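Side-chain contact in nitrate reductase (Ulva prolifera, PDB 5YLY), which probably reduces nitrate to nitrite with NADH, its FAD-containing cytochrome b5 reductase domain taking electrons from NADH: residues A[40-45]-A[50-55]. Numbering follows the deposited sequence.
Sequences EKIKIS and LFRFGL
Arg-52 has CG anti to its backbone nitrogen (chi1 -179°) and bends at chi3, while Glu-40 has CG anti to its carbonyl carbon (chi1 -60°); the two side chains therefore run side by side on one face of the sheet. They form a salt bridge, with Arg-52 NH1 2.9 Å from Glu-40 OE1. The carboxylate oxygen sits at the guanidinium edge, in its plane. The donor in turn comes from well above the carboxylate plane, so the pair is joined by one bond rather than a flat two-bond fork. Ile-42 CD1 lies 3.8 Å from Arg-52 NH1, and Leu-50 CD2 lies over one guanidinium face, offset toward its rim. Arg-52 NE makes a second salt bridge to Asp-103 on strand 101-107. With an alanine here instead of Glu-40, Arg-52 NH1 is likely to lose its carboxylate mate and be less firmly placed, though NE would keep Asp-103.

On the other face, Lys-41 CD packs 3.6 Å from CE1 of the buried Phe-51 ring. Beyond CD the lysine chain bends at chi3 and leads away from the ring, and NZ makes hydrogen bonds to the backbone oxygens of Glu-128 and Leu-130. Near the turn, Ile-44 CD1 meets Leu-50 CB at 3.9 Å.

The backbones are antiparallel. Ile-42 and Leu-50 form a hydrogen-bonded pair: Ile-42 N to Leu-50 O and Leu-50 N to Ile-42 O are both 2.8 Å. Glu-40 and Arg-52 form another: Arg-52 N to Glu-40 O is 2.9 Å and nearly straight, but the return bond is weak. Lys-41 and Phe-51 are the non-hydrogen-bonded pair between them. A classic beta bulge, Ile-44 and Ser-45 facing Val-48, lies toward the turn. The whole is a beta hairpin of strands 34-43 and 48-54, within the six-stranded antiparallel beta barrel of the FAD-binding domain.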
loop_
_atom_site.group_PDB
_atom_site.type_symbol
_atom_site.label_atom_id
_atom_site.label_comp_id
_atom_site.label_asym_id
_atom_site.label_seq_id
_atom_site.Cartn_x
_atom_site.Cartn_y
_atom_site.Cartn_z
ATOM N N GLU A 40 5.951 -14.127 14.279
ATOM C CA GLU A 40 7.079 -14.481 13.417
ATOM C C GLU A 40 7.665 -13.220 12.874
ATOM O O GLU A 40 6.922 -12.283 12.648
ATOM C CB GLU A 40 6.623 -15.351 12.204
ATOM C CG GLU A 40 5.969 -16.667 12.598
ATOM C CD GLU A 40 5.681 -17.600 11.440
ATOM O OE1 GLU A 40 4.499 -17.764 11.048
ATOM O OE2 GLU A 40 6.655 -18.168 10.913
ATOM N N LYS A 41 8.986 -13.219 12.610
ATOM C CA LYS A 41 9.672 -12.055 12.022
ATOM C C LYS A 41 10.533 -12.666 10.936
ATOM O O LYS A 41 11.475 -13.405 11.237
ATOM C CB LYS A 41 10.541 -11.348 13.088
ATOM C CG LYS A 41 11.309 -10.149 12.516
ATOM C CD LYS A 41 11.962 -9.280 13.602
ATOM C CE LYS A 41 13.206 -9.871 14.158
ATOM N NZ LYS A 41 13.921 -8.890 15.021
ATOM N N ILE A 42 10.128 -12.480 9.662
ATOM C CA ILE A 42 10.769 -13.173 8.546
ATOM C C ILE A 42 11.393 -12.218 7.517
ATOM O O ILE A 42 10.686 -11.384 6.978
ATOM C CB ILE A 42 9.690 -14.058 7.866
ATOM C CG1 ILE A 42 9.093 -15.105 8.876
ATOM C CG2 ILE A 42 10.284 -14.784 6.622
ATOM C CD1 ILE A 42 7.785 -15.731 8.387
ATOM N N LYS A 43 12.678 -12.347 7.264
ATOM C CA LYS A 43 13.339 -11.468 6.296
ATOM C C LYS A 43 12.849 -11.735 4.887
ATOM O O LYS A 43 12.813 -12.888 4.450
ATOM C CB LYS A 43 14.838 -11.687 6.298
ATOM C CG LYS A 43 15.530 -11.249 7.542
ATOM C CD LYS A 43 17.054 -11.183 7.244
ATOM C CE LYS A 43 17.812 -10.638 8.415
ATOM N NZ LYS A 43 17.411 -9.243 8.744
ATOM N N ILE A 44 12.502 -10.665 4.168
ATOM C CA ILE A 44 12.152 -10.786 2.747
ATOM C C ILE A 44 13.430 -10.501 1.969
ATOM O O ILE A 44 13.766 -11.185 0.998
ATOM C CB ILE A 44 11.005 -9.832 2.389
ATOM C CG1 ILE A 44 9.694 -10.426 2.960
ATOM C CG2 ILE A 44 10.908 -9.615 0.863
ATOM C CD1 ILE A 44 8.520 -9.482 2.979
ATOM N N SER A 45 14.117 -9.463 2.390
ATOM C CA SER A 45 15.406 -9.097 1.817
ATOM C C SER A 45 16.221 -8.433 2.907
ATOM O O SER A 45 15.747 -8.376 4.047
ATOM C CB SER A 45 15.213 -8.231 0.579
ATOM O OG SER A 45 14.518 -7.056 0.918
ATOM N N LEU A 50 9.050 -9.100 7.074
ATOM C CA LEU A 50 7.624 -9.389 7.263
ATOM C C LEU A 50 7.428 -9.662 8.752
ATOM O O LEU A 50 8.154 -10.478 9.340
ATOM C CB LEU A 50 7.153 -10.607 6.435
ATOM C CG LEU A 50 5.650 -10.900 6.569
ATOM C CD1 LEU A 50 4.994 -11.310 5.228
ATOM C CD2 LEU A 50 5.365 -11.921 7.731
ATOM N N PHE A 51 6.490 -8.939 9.370
ATOM C CA PHE A 51 6.168 -9.107 10.783
ATOM C C PHE A 51 4.794 -9.742 10.838
ATOM O O PHE A 51 3.839 -9.171 10.309
ATOM C CB PHE A 51 6.135 -7.743 11.505
ATOM C CG PHE A 51 7.475 -7.065 11.524
ATOM C CD1 PHE A 51 8.387 -7.328 12.542
ATOM C CD2 PHE A 51 7.856 -6.215 10.489
ATOM C CE1 PHE A 51 9.643 -6.712 12.545
ATOM C CE2 PHE A 51 9.118 -5.622 10.471
ATOM C CZ PHE A 51 10.012 -5.877 11.501
ATOM N N ARG A 52 4.687 -10.912 11.481
ATOM C CA ARG A 52 3.400 -11.582 11.566
ATOM C C ARG A 52 2.889 -11.412 12.967
ATOM O O ARG A 52 3.497 -11.937 13.903
ATOM C CB ARG A 52 3.537 -13.076 11.193
ATOM C CG ARG A 52 2.183 -13.824 11.256
ATOM C CD ARG A 52 2.211 -15.099 10.397
ATOM N NE ARG A 52 2.388 -14.760 8.975
ATOM C CZ ARG A 52 3.261 -15.334 8.148
ATOM N NH1 ARG A 52 4.032 -16.334 8.570
ATOM N NH2 ARG A 52 3.344 -14.936 6.880
ATOM N N PHE A 53 1.804 -10.646 13.129
ATOM C CA PHE A 53 1.240 -10.325 14.434
ATOM C C PHE A 53 -0.016 -11.103 14.671
ATOM O O PHE A 53 -0.899 -11.127 13.817
ATOM C CB PHE A 53 0.937 -8.807 14.569
ATOM C CG PHE A 53 2.154 -7.952 14.798
ATOM C CD1 PHE A 53 2.707 -7.827 16.071
ATOM C CD2 PHE A 53 2.762 -7.285 13.740
ATOM C CE1 PHE A 53 3.830 -7.026 16.285
ATOM C CE2 PHE A 53 3.875 -6.470 13.963
ATOM C CZ PHE A 53 4.391 -6.339 15.234
ATOM N N GLY A 54 -0.121 -11.688 15.856
ATOM C CA GLY A 54 -1.319 -12.440 16.208
ATOM C C GLY A 54 -2.432 -11.534 16.676
ATOM O O GLY A 54 -2.180 -10.456 17.217
ATOM N N LEU A 55 -3.674 -11.946 16.424
ATOM C CA LEU A 55 -4.858 -11.242 16.921
ATOM C C LEU A 55 -5.173 -11.781 18.329
ATOM O O LEU A 55 -4.303 -12.413 18.916
ATOM C CB LEU A 55 -6.031 -11.394 15.919
ATOM C CG LEU A 55 -5.709 -10.845 14.491
ATOM C CD1 LEU A 55 -6.922 -10.909 13.563
ATOM C CD2 LEU A 55 -5.170 -9.430 14.534
#